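Local coordinates for C3-degrading proteinase (CppA protein) (Streptococcus pneumoniae, PDB 3E0R) that probably degrades complement component C3 as a proteinase, although both halves of its chain resemble proteins of the glyoxalase clan, at residues Arg11-Leu16 with Gly51-Val56; Glu25-Glu30 with Phe109-Pro114; Leu77-Glu82 with Ser149-Ser154; Glu82-Ile87 with Ile121-Asp126. One frame throughout, in Å; residues are numbered along the deposited sequence.

All four contacts belong to one chain with two mixed beta-sheets. Contact 1 lies in the eight-stranded sheet, between strands 9-18 and 53-59. The other three reach the seven-stranded sheet. Contact 3 pairs strands 74-81 and 151-159, and so joins the N-terminal and C-terminal CppA regions. Contact 2 and contact 4 set helices 21-31 and 84-91 against strands 107-112 and 118-122. Contact 4 is nested in the chain between the segments of contact 3, shares Glu82 with it, and has its centre about 8 Å from the centre of contact 3. Contacts 1 and 3 touch through a probable hydrogen bond from Lys54 NZ to Phe151 O, which links the two sheets.

Contact 1 (Arg11-Leu16 with Gly51-Val56); sequences RIIPTL and GLEKLV
Arg11 reaches across to Glu53 and grips its backbone carbonyl side-on with two nitrogens. NE of Arg11 lies 3.0 Å from Glu53 O, and NH1 of Arg11 bonds the same oxygen at 3.2 Å. The NH1 bond falls on a lone pair in the carbonyl plane, while NE is tilted from that plane. The chain of Arg11 starts extended and bends at chi3 (77°), which turns the guanidinium toward the carbonyl. CB of Leu52 covers one face of the guanidinium near its rim.

Backbone bonds hold the other end. Val56 N donates to Pro14 O, and Leu16 N donates to Val56 O, both at 3.0 Å. Thr15 and Val56 form a parallel bridge with their side chains on one face. This is the parallel pairing of strands 9-18 and 53-59 in the eight-stranded mixed sheet. On its other side, strand 53-59 has a classic beta bulge, where Lys54 and Leu55 both face Leu46 of strand 43-47. A water donates to both Ile12 O and Lys54 O and spans the two segments.

Van der Waals contacts fill in the rest. CG2 of Ile13 lies against the peptide after Lys54 and meets Val56 CG2 at 3.9 Å. The Pro14 ring lies across the Leu55 side chain, with Pro14 CG 3.7 Å from Leu55 CD1. The same Leu55 CD1 also meets Leu16 CG. OG1 of Thr15 rests against Val56 CB.

The polar ends of two side chains turn to other strands and loops. Glu53 OE1 bonds Ser45 OG, and Lys54 NZ reaches Asp48 and Phe151 O.

Contact 2 (Glu25-Glu30 with Phe109-Pro114); sequences ETFYIE and FEIFSP
Ile111 meets the rim of the Phe27 ring. Its CG2 lies at the ring edge, 3.5 Å from Phe27 CZ, and its CG1 is also in the plane of the ring. Phe27 and Ile111 run antiparallel alongside one another. Phe27 extends from the helix with CG anti to the backbone N (chi1 178°), which carries the ring across to strand 107-112.

Phe112 contributes its backbone. Its carbonyl O comes within 3.2 Å of Phe27 CE1. No hydrogen bond joins the two segments, so the contact rests on van der Waals and CH-pi packing.

Ser113 lies over one face of Phe27. Its CA stands 3.7 Å from the centroid of the Phe27 ring, 18° off the normal, in a CH-pi contact. CB of Ser113 is 3.4 Å from Phe27 CE2, and the OH of Tyr28 approaches the same CB at 3.8 Å. The hydroxyl of Ser113 is used in its own turn, where OG bonds the backbone N of Glu115 and of Asp117.

Pro114 continues the cover on that face. Its CD makes a second CH-pi contact, 4.1 Å from the centroid of the Phe27 ring, and lies nearest Phe27 CG, at the root of the ring.

Within the helix, Phe27 CD2 sits over the centre of the Tyr28 ring. Tyr28 in turn packs on Leu46 and Ile119, and Leu32 also touches Phe27. This is helix-on-sheet packing: helix 21-31 sets an aromatic ring against the end of strand 107-112 and the turn that follows.

Contact 3 (Leu77-Glu82 with Ser149-Ser154); sequences LIVKVE and SKFEIS
Val79 turns CG1 anti to its N (chi1 -179°), which brings this methyl to the Phe151 ring, 3.6 Å from Phe151 CD1. With CG between N and the carbonyl carbon (chi1 70°), the Phe151 ring is set where its CG and CD1 meet that methyl. The other methyl of Val79, CG2, lies beside Ile153 and meets its CD1 at 3.8 Å. CG2 of Ile153 touches CD1 of Leu77 at 3.6 Å. Met34 touches Val79 and Phe151, and Pro14 touches Leu77 and Ile153.

The face of Ile78, Lys80, Glu152 and Ser154 is more polar. OG of Ser154 rests on Ile78 CB. Lys80 NZ has a weak bond to Glu124 O.

Lys150 and Glu82 close the end of the pairing, with Lys150 CG packed on Glu82 CB. Lys150 bends at chi2 and chi4. Its NZ forms a salt bridge with Glu152 OE2 at 3.1 Å, though as a hydrogen bond this is weak. One water donates to Lys80 O and accepts from Lys150 NZ.

Five backbone bonds join the segments. Ile78 pairs with Ser154 and Lys80 with Glu152, each by two bonds. Glu82 N adds a nearly straight bond to Lys150 O (177°, 3.0 Å). Val79-Ile153 and Val81-Phe151 are the non-hydrogen-bonded pairs. This is regular antiparallel pairing inside the seven-stranded mixed sheet, and it joins the N-terminal and C-terminal CppA regions.

Contact 4 (Glu82-Ile87 with Ile121-Asp126); sequences ENPLEI and IHAEDD
Ile87 presses its CD1 on the backbone where strand 118-122 ends. This CD1 is 3.4 Å from His122 C and 3.8 Å from Ala123 CB. The contact is helix-on-sheet packing: the first turn of helix 84-91 lies against the seven-stranded mixed sheet. CG1 of Ile87 meets CG2 of Ile121 at 3.9 Å, and the two side chains overlap flank to flank, pointing opposite ways. With CG1 beside the backbone N (chi1 -67°) and an extended chi2, Ile87 reaches CD1 out to the strand. CB of Pro84 adds a looser contact with Ala123 CB at 4.0 Å. The small Ala123 side chain thus meets both Pro84 and Ile87. No hydrogen bond crosses between the segments.

The next shell holds the ends of both segments. Asn83 is the N-cap of the helix, and its OD1 accepts from Leu85 N at 3.0 Å. Glu86, on the same turn, uses OE1 to accept from Ser149 N and so ties the helix to the segment before strand 151-159. Phe109 packs on both Ile87 and Ile121. His122 also bonds through its backbone to Val79 and Val81.

Beyond Ala123, the carboxylate of Glu124 accepts from Asn105 N, with a weak second bond from Gly106 N. The chain there is also held by the His122 ring, whose ND1 accepts from Glu124 N at 2.9 Å, with the N-H pointing almost straight at it (168°).

Contact 1 (Arg11-Leu16 with Gly51-Val56)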
# COMPACT_ATOMS: atom_id res chain seq x y z
N ARG A 11 -10.57 4.23 6.62
CA ARG A 11 -9.68 3.76 5.59
C ARG A 11 -8.21 3.97 5.97
O ARG A 11 -7.87 4.93 6.60
CB ARG A 11 -9.97 4.50 4.30
CG ARG A 11 -9.35 3.84 3.05
CD ARG A 11 -10.14 4.23 1.77
NE ARG A 11 -9.82 5.58 1.33
CZ ARG A 11 -10.61 6.67 1.47
NH1 ARG A 11 -10.14 7.84 1.01
NH2 ARG A 11 -11.83 6.62 2.00
N ILE A 12 -7.35 3.04 5.56
CA ILE A 12 -5.89 3.15 5.73
C ILE A 12 -5.25 3.34 4.37
O ILE A 12 -5.50 2.54 3.42
CB ILE A 12 -5.29 1.94 6.48
CG1 ILE A 12 -6.11 1.63 7.76
CG2 ILE A 12 -3.80 2.21 6.85
CD1 ILE A 12 -5.63 0.42 8.56
N ILE A 13 -4.48 4.43 4.23
CA ILE A 13 -3.74 4.74 2.99
C ILE A 13 -2.19 4.71 3.23
O ILE A 13 -1.63 5.54 3.97
CB ILE A 13 -4.16 6.08 2.38
CG1 ILE A 13 -5.69 6.13 2.19
CG2 ILE A 13 -3.53 6.33 1.03
CD1 ILE A 13 -6.26 7.46 2.53
N PRO A 14 -1.51 3.72 2.60
CA PRO A 14 -0.06 3.63 2.62
C PRO A 14 0.54 4.63 1.65
O PRO A 14 -0.11 5.02 0.66
CB PRO A 14 0.20 2.22 2.15
CG PRO A 14 -1.03 1.89 1.28
CD PRO A 14 -2.16 2.64 1.82
N THR A 15 1.72 5.15 2.04
CA THR A 15 2.60 5.95 1.21
C THR A 15 3.84 5.12 1.04
O THR A 15 4.50 4.75 2.03
CB THR A 15 3.02 7.32 1.83
OG1 THR A 15 1.85 8.16 2.03
CG2 THR A 15 4.10 8.03 0.93
N LEU A 16 4.15 4.83 -0.23
CA LEU A 16 5.39 4.20 -0.65
C LEU A 16 6.29 5.26 -1.27
O LEU A 16 5.85 6.07 -2.10
CB LEU A 16 5.10 3.07 -1.65
CG LEU A 16 4.15 1.95 -1.18
CD1 LEU A 16 4.02 0.85 -2.27
CD2 LEU A 16 4.58 1.28 0.18
N GLY A 51 -12.92 7.65 -7.01
CA GLY A 51 -12.33 8.96 -6.91
C GLY A 51 -11.69 9.13 -5.57
O GLY A 51 -11.26 10.22 -5.25
N LEU A 52 -11.63 8.05 -4.79
CA LEU A 52 -11.08 8.05 -3.43
C LEU A 52 -9.65 7.60 -3.47
O LEU A 52 -9.34 6.65 -4.15
CB LEU A 52 -11.86 7.12 -2.50
CG LEU A 52 -13.33 7.43 -2.22
CD1 LEU A 52 -13.96 6.20 -1.53
CD2 LEU A 52 -13.56 8.72 -1.40
N GLU A 53 -8.80 8.30 -2.72
CA GLU A 53 -7.42 7.99 -2.58
C GLU A 53 -7.25 6.68 -1.81
O GLU A 53 -7.79 6.53 -0.72
CB GLU A 53 -6.69 9.16 -1.85
CG GLU A 53 -5.21 8.97 -1.62
CD GLU A 53 -4.52 10.16 -0.90
OE1 GLU A 53 -3.90 10.97 -1.61
OE2 GLU A 53 -4.54 10.29 0.37
N LYS A 54 -6.45 5.78 -2.35
CA LYS A 54 -6.14 4.49 -1.73
C LYS A 54 -4.64 4.18 -1.57
O LYS A 54 -4.27 3.36 -0.77
CB LYS A 54 -6.91 3.38 -2.50
CG LYS A 54 -8.40 3.77 -2.61
CD LYS A 54 -9.31 2.66 -2.81
CE LYS A 54 -10.79 3.15 -2.76
NZ LYS A 54 -11.71 2.15 -3.37
N LEU A 55 -3.79 4.84 -2.35
CA LEU A 55 -2.35 4.66 -2.33
C LEU A 55 -1.71 5.99 -2.68
O LEU A 55 -2.26 6.75 -3.47
CB LEU A 55 -1.92 3.59 -3.35
CG LEU A 55 -0.40 3.32 -3.43
CD1 LEU A 55 0.22 2.82 -2.13
CD2 LEU A 55 -0.14 2.36 -4.56
N VAL A 56 -0.59 6.30 -2.05
CA VAL A 56 0.14 7.53 -2.32
C VAL A 56 1.58 7.12 -2.59
O VAL A 56 2.14 6.37 -1.83
CB VAL A 56 0.04 8.57 -1.13
CG1 VAL A 56 0.95 9.79 -1.36
CG2 VAL A 56 -1.40 9.02 -0.92
O HOH W 1 -6.34 2.33 0.94

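Contact 2 (Glu25-Glu30 with Phe109-Pro114)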
# COMPACT_ATOMS: atom_id res chain seq x y z
N GLU A 25 4.72 5.78 -12.13
CA GLU A 25 3.43 6.12 -12.80
C GLU A 25 3.06 5.09 -13.86
O GLU A 25 1.94 4.64 -13.94
CB GLU A 25 3.54 7.45 -13.55
CG GLU A 25 3.68 8.69 -12.72
CD GLU A 25 3.46 9.97 -13.58
OE1 GLU A 25 3.79 9.96 -14.78
OE2 GLU A 25 2.96 10.97 -13.04
N THR A 26 4.04 4.76 -14.70
CA THR A 26 3.83 3.80 -15.76
C THR A 26 3.34 2.47 -15.22
O THR A 26 2.58 1.78 -15.89
CB THR A 26 5.12 3.56 -16.57
OG1 THR A 26 5.70 4.83 -16.88
CG2 THR A 26 4.84 2.81 -17.85
N PHE A 27 3.80 2.13 -14.02
CA PHE A 27 3.52 0.84 -13.39
C PHE A 27 2.10 0.84 -12.80
O PHE A 27 1.26 0.01 -13.16
CB PHE A 27 4.61 0.53 -12.32
CG PHE A 27 4.39 -0.75 -11.58
CD1 PHE A 27 4.61 -1.98 -12.20
CD2 PHE A 27 3.95 -0.74 -10.28
CE1 PHE A 27 4.39 -3.16 -11.54
CE2 PHE A 27 3.73 -1.91 -9.60
CZ PHE A 27 3.95 -3.12 -10.20
N TYR A 28 1.84 1.83 -11.96
CA TYR A 28 0.61 1.81 -11.17
C TYR A 28 -0.62 2.22 -11.99
O TYR A 28 -1.72 1.66 -11.83
CB TYR A 28 0.78 2.69 -9.96
CG TYR A 28 1.57 2.03 -8.88
CD1 TYR A 28 1.00 1.03 -8.10
CD2 TYR A 28 2.88 2.44 -8.58
CE1 TYR A 28 1.74 0.41 -7.07
CE2 TYR A 28 3.63 1.83 -7.53
CZ TYR A 28 3.04 0.80 -6.81
OH TYR A 28 3.74 0.22 -5.80
N ILE A 29 -0.38 3.14 -12.92
CA ILE A 29 -1.44 3.66 -13.76
C ILE A 29 -1.55 2.82 -15.01
O ILE A 29 -2.57 2.20 -15.25
CB ILE A 29 -1.23 5.17 -14.13
CG1 ILE A 29 -1.29 6.04 -12.88
CG2 ILE A 29 -2.30 5.65 -15.10
CD1 ILE A 29 -0.61 7.36 -13.05
N GLU A 30 -0.47 2.78 -15.80
CA GLU A 30 -0.55 2.14 -17.10
C GLU A 30 -0.64 0.64 -16.93
O GLU A 30 -1.47 -0.01 -17.56
CB GLU A 30 0.61 2.48 -18.04
CG GLU A 30 1.32 3.82 -17.79
CD GLU A 30 1.03 4.92 -18.79
OE1 GLU A 30 1.62 4.85 -19.89
OE2 GLU A 30 0.28 5.87 -18.42
N PHE A 109 -2.48 -12.23 -9.80
CA PHE A 109 -1.05 -12.27 -10.09
C PHE A 109 -0.24 -11.47 -9.13
O PHE A 109 -0.76 -10.65 -8.40
CB PHE A 109 -0.74 -11.89 -11.57
CG PHE A 109 -1.02 -10.49 -11.90
CD1 PHE A 109 0.00 -9.55 -11.82
CD2 PHE A 109 -2.31 -10.09 -12.28
CE1 PHE A 109 -0.24 -8.22 -12.10
CE2 PHE A 109 -2.58 -8.77 -12.57
CZ PHE A 109 -1.53 -7.82 -12.47
N GLU A 110 1.06 -11.76 -9.13
CA GLU A 110 2.06 -10.94 -8.50
C GLU A 110 2.98 -10.30 -9.55
O GLU A 110 3.20 -10.83 -10.59
CB GLU A 110 2.88 -11.76 -7.56
CG GLU A 110 2.23 -11.98 -6.23
CD GLU A 110 3.00 -12.98 -5.41
OE1 GLU A 110 3.59 -13.88 -6.03
OE2 GLU A 110 3.01 -12.87 -4.18
N ILE A 111 3.45 -9.11 -9.22
CA ILE A 111 4.35 -8.33 -10.03
C ILE A 111 5.17 -7.43 -9.07
O ILE A 111 4.66 -7.03 -8.05
CB ILE A 111 3.53 -7.54 -11.05
CG1 ILE A 111 4.41 -7.02 -12.18
CG2 ILE A 111 2.77 -6.41 -10.39
CD1 ILE A 111 3.62 -6.51 -13.35
N PHE A 112 6.44 -7.18 -9.39
CA PHE A 112 7.28 -6.23 -8.68
C PHE A 112 7.18 -4.80 -9.30
O PHE A 112 7.11 -4.58 -10.53
CB PHE A 112 8.75 -6.69 -8.67
CG PHE A 112 9.07 -7.78 -7.62
CD1 PHE A 112 9.36 -7.45 -6.30
CD2 PHE A 112 9.13 -9.13 -7.97
CE1 PHE A 112 9.66 -8.46 -5.34
CE2 PHE A 112 9.43 -10.11 -7.01
CZ PHE A 112 9.69 -9.78 -5.71
N SER A 113 7.16 -3.83 -8.42
CA SER A 113 7.15 -2.45 -8.81
C SER A 113 8.63 -2.02 -9.04
O SER A 113 9.57 -2.72 -8.62
CB SER A 113 6.55 -1.62 -7.67
OG SER A 113 7.58 -1.22 -6.79
N PRO A 114 8.83 -0.85 -9.68
CA PRO A 114 10.15 -0.26 -9.87
C PRO A 114 10.99 -0.13 -8.58
O PRO A 114 12.20 -0.03 -8.68
CB PRO A 114 9.84 1.15 -10.40
CG PRO A 114 8.48 1.10 -10.90
CD PRO A 114 7.75 0.01 -10.21

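Contact 3 (Leu77-Glu82 with Ser149-Ser154)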
# COMPACT_ATOMS: atom_id res chain seq x y z
N LEU A 77 1.91 -5.52 -0.95
CA LEU A 77 0.69 -4.74 -1.14
C LEU A 77 -0.32 -5.62 -1.79
O LEU A 77 -0.03 -6.24 -2.80
CB LEU A 77 0.93 -3.55 -2.07
CG LEU A 77 -0.11 -2.39 -2.05
CD1 LEU A 77 -0.06 -1.57 -0.77
CD2 LEU A 77 0.13 -1.49 -3.29
N ILE A 78 -1.53 -5.63 -1.25
CA ILE A 78 -2.62 -6.48 -1.71
C ILE A 78 -3.74 -5.61 -2.27
O ILE A 78 -4.23 -4.71 -1.62
CB ILE A 78 -3.10 -7.44 -0.62
CG1 ILE A 78 -1.89 -8.18 -0.02
CG2 ILE A 78 -4.15 -8.46 -1.16
CD1 ILE A 78 -2.23 -8.99 1.17
N VAL A 79 -4.05 -5.83 -3.53
CA VAL A 79 -5.05 -5.04 -4.25
C VAL A 79 -6.16 -6.00 -4.59
O VAL A 79 -6.00 -6.87 -5.40
CB VAL A 79 -4.45 -4.41 -5.51
CG1 VAL A 79 -5.49 -3.56 -6.25
CG2 VAL A 79 -3.18 -3.57 -5.15
N LYS A 80 -7.25 -5.88 -3.86
CA LYS A 80 -8.42 -6.71 -4.07
C LYS A 80 -9.32 -6.00 -5.02
O LYS A 80 -9.86 -4.96 -4.66
CB LYS A 80 -9.17 -6.90 -2.77
CG LYS A 80 -10.52 -7.69 -2.90
CD LYS A 80 -11.27 -7.66 -1.54
CE LYS A 80 -12.36 -8.70 -1.48
NZ LYS A 80 -12.77 -9.02 -2.85
N VAL A 81 -9.46 -6.54 -6.22
CA VAL A 81 -10.27 -5.97 -7.28
C VAL A 81 -11.70 -6.52 -7.21
O VAL A 81 -11.91 -7.72 -6.99
CB VAL A 81 -9.60 -6.26 -8.65
CG1 VAL A 81 -10.50 -5.88 -9.84
CG2 VAL A 81 -8.29 -5.57 -8.72
N GLU A 82 -12.68 -5.64 -7.38
CA GLU A 82 -14.12 -6.03 -7.44
C GLU A 82 -14.53 -6.91 -8.66
O GLU A 82 -15.07 -7.99 -8.46
CB GLU A 82 -15.01 -4.77 -7.44
CG GLU A 82 -16.51 -5.05 -7.42
CD GLU A 82 -16.92 -5.71 -6.11
OE1 GLU A 82 -16.14 -5.61 -5.14
OE2 GLU A 82 -18.04 -6.30 -6.05
N SER A 149 -12.08 -0.33 -11.97
CA SER A 149 -13.24 0.46 -11.54
C SER A 149 -13.31 0.65 -10.02
O SER A 149 -13.47 1.77 -9.57
CB SER A 149 -14.55 -0.10 -12.08
OG SER A 149 -14.95 -1.23 -11.33
N LYS A 150 -13.20 -0.47 -9.28
CA LYS A 150 -13.13 -0.51 -7.81
C LYS A 150 -12.09 -1.55 -7.29
O LYS A 150 -12.06 -2.71 -7.68
CB LYS A 150 -14.51 -0.72 -7.19
CG LYS A 150 -14.59 -1.45 -5.82
CD LYS A 150 -14.10 -0.64 -4.63
CE LYS A 150 -14.64 -1.14 -3.29
NZ LYS A 150 -14.09 -2.43 -2.83
N PHE A 151 -11.24 -1.08 -6.38
CA PHE A 151 -10.32 -1.93 -5.63
C PHE A 151 -10.13 -1.40 -4.19
O PHE A 151 -10.45 -0.24 -3.88
CB PHE A 151 -8.96 -2.14 -6.37
CG PHE A 151 -8.08 -0.92 -6.43
CD1 PHE A 151 -7.25 -0.59 -5.37
CD2 PHE A 151 -8.07 -0.09 -7.53
CE1 PHE A 151 -6.46 0.54 -5.38
CE2 PHE A 151 -7.28 1.06 -7.57
CZ PHE A 151 -6.49 1.37 -6.50
N GLU A 152 -9.57 -2.27 -3.34
CA GLU A 152 -9.37 -2.04 -1.92
C GLU A 152 -7.94 -2.46 -1.67
O GLU A 152 -7.53 -3.53 -2.09
CB GLU A 152 -10.35 -2.91 -1.10
CG GLU A 152 -10.96 -2.29 0.10
CD GLU A 152 -12.53 -2.15 0.03
OE1 GLU A 152 -13.24 -3.17 0.32
OE2 GLU A 152 -13.07 -1.02 -0.28
N ILE A 153 -7.18 -1.61 -0.97
CA ILE A 153 -5.80 -1.88 -0.61
C ILE A 153 -5.76 -2.51 0.76
O ILE A 153 -6.42 -2.07 1.69
CB ILE A 153 -4.93 -0.58 -0.56
CG1 ILE A 153 -4.88 0.09 -1.91
CG2 ILE A 153 -3.46 -0.83 -0.02
CD1 ILE A 153 -4.40 -0.67 -2.97
N SER A 154 -4.98 -3.55 0.90
CA SER A 154 -4.54 -3.95 2.24
C SER A 154 -3.06 -4.25 2.12
O SER A 154 -2.47 -4.06 1.04
CB SER A 154 -5.38 -5.12 2.75
OG SER A 154 -5.29 -6.24 1.93
O HOH W 2 -12.31 -4.45 -4.04

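Contact 4 (Glu82-Ile87 with Ile121-Asp126)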
# COMPACT_ATOMS: atom_id res chain seq x y z
N GLU A 82 -12.68 -5.64 -7.38
CA GLU A 82 -14.12 -6.03 -7.44
C GLU A 82 -14.53 -6.91 -8.66
O GLU A 82 -15.07 -7.99 -8.46
CB GLU A 82 -15.01 -4.77 -7.44
CG GLU A 82 -16.51 -5.05 -7.42
CD GLU A 82 -16.92 -5.71 -6.11
OE1 GLU A 82 -16.14 -5.61 -5.14
OE2 GLU A 82 -18.04 -6.30 -6.05
N ASN A 83 -14.37 -6.41 -9.89
CA ASN A 83 -14.69 -7.19 -11.09
C ASN A 83 -13.47 -8.05 -11.48
O ASN A 83 -12.38 -7.51 -11.73
CB ASN A 83 -15.15 -6.29 -12.25
CG ASN A 83 -15.69 -7.10 -13.49
OD1 ASN A 83 -15.47 -8.34 -13.64
ND2 ASN A 83 -16.40 -6.39 -14.37
N PRO A 84 -13.64 -9.38 -11.49
CA PRO A 84 -12.46 -10.20 -11.81
C PRO A 84 -12.02 -10.08 -13.29
O PRO A 84 -10.83 -10.22 -13.60
CB PRO A 84 -12.90 -11.64 -11.47
CG PRO A 84 -14.23 -11.51 -10.78
CD PRO A 84 -14.82 -10.20 -11.20
N LEU A 85 -12.96 -9.82 -14.18
CA LEU A 85 -12.61 -9.63 -15.58
C LEU A 85 -11.73 -8.40 -15.80
O LEU A 85 -11.14 -8.25 -16.86
CB LEU A 85 -13.86 -9.56 -16.46
CG LEU A 85 -14.78 -10.77 -16.36
CD1 LEU A 85 -15.93 -10.56 -17.33
CD2 LEU A 85 -14.00 -12.08 -16.60
N GLU A 86 -11.61 -7.53 -14.81
CA GLU A 86 -10.67 -6.44 -14.92
C GLU A 86 -9.25 -6.93 -14.74
O GLU A 86 -8.36 -6.36 -15.37
CB GLU A 86 -11.01 -5.27 -14.00
CG GLU A 86 -12.34 -4.66 -14.31
CD GLU A 86 -12.78 -3.66 -13.27
OE1 GLU A 86 -12.00 -3.31 -12.35
OE2 GLU A 86 -13.95 -3.21 -13.39
N ILE A 87 -9.01 -7.95 -13.90
CA ILE A 87 -7.65 -8.55 -13.78
C ILE A 87 -7.18 -9.21 -15.10
O ILE A 87 -6.00 -9.13 -15.48
CB ILE A 87 -7.54 -9.59 -12.62
CG1 ILE A 87 -7.69 -8.88 -11.26
CG2 ILE A 87 -6.18 -10.39 -12.67
CD1 ILE A 87 -7.95 -9.82 -10.13
N ILE A 121 -2.38 -8.67 -7.04
CA ILE A 121 -3.71 -8.23 -7.50
C ILE A 121 -4.60 -9.44 -7.65
O ILE A 121 -4.26 -10.37 -8.38
CB ILE A 121 -3.66 -7.50 -8.86
CG1 ILE A 121 -2.58 -6.41 -8.82
CG2 ILE A 121 -5.07 -6.89 -9.22
CD1 ILE A 121 -3.07 -5.08 -9.44
N HIS A 122 -5.73 -9.42 -6.97
CA HIS A 122 -6.59 -10.57 -6.90
C HIS A 122 -8.02 -10.11 -6.75
O HIS A 122 -8.29 -8.94 -6.66
CB HIS A 122 -6.17 -11.47 -5.72
CG HIS A 122 -6.62 -10.95 -4.39
ND1 HIS A 122 -7.82 -11.32 -3.82
CD2 HIS A 122 -6.05 -10.08 -3.53
CE1 HIS A 122 -7.97 -10.68 -2.67
NE2 HIS A 122 -6.92 -9.91 -2.47
N ALA A 123 -8.95 -11.05 -6.72
CA ALA A 123 -10.36 -10.74 -6.67
C ALA A 123 -11.12 -11.65 -5.69
O ALA A 123 -12.34 -11.81 -5.83
CB ALA A 123 -10.94 -10.88 -8.07
N GLU A 124 -10.40 -12.21 -4.70
CA GLU A 124 -10.91 -13.31 -3.86
C GLU A 124 -11.41 -12.77 -2.54
O GLU A 124 -10.91 -11.75 -2.05
CB GLU A 124 -9.81 -14.33 -3.54
CG GLU A 124 -9.17 -15.09 -4.72
CD GLU A 124 -10.18 -15.71 -5.73
OE1 GLU A 124 -11.33 -16.14 -5.36
OE2 GLU A 124 -9.78 -15.75 -6.92
N ASP A 125 -12.41 -13.46 -1.97
CA ASP A 125 -12.86 -13.15 -0.60
C ASP A 125 -11.90 -13.79 0.42
O ASP A 125 -11.94 -13.52 1.62
CB ASP A 125 -14.31 -13.60 -0.35
CG ASP A 125 -15.22 -13.36 -1.53
OD1 ASP A 125 -16.20 -12.58 -1.40
OD2 ASP A 125 -14.98 -13.97 -2.60
N ASP A 126 -11.01 -14.63 -0.08
CA ASP A 126 -9.97 -15.21 0.72
C ASP A 126 -8.82 -15.54 -0.21
O ASP A 126 -8.89 -16.50 -0.99
CB ASP A 126 -10.53 -16.45 1.42
CG ASP A 126 -9.44 -17.38 1.99
OD1 ASP A 126 -8.28 -16.94 2.21
OD2 ASP A 126 -9.78 -18.57 2.21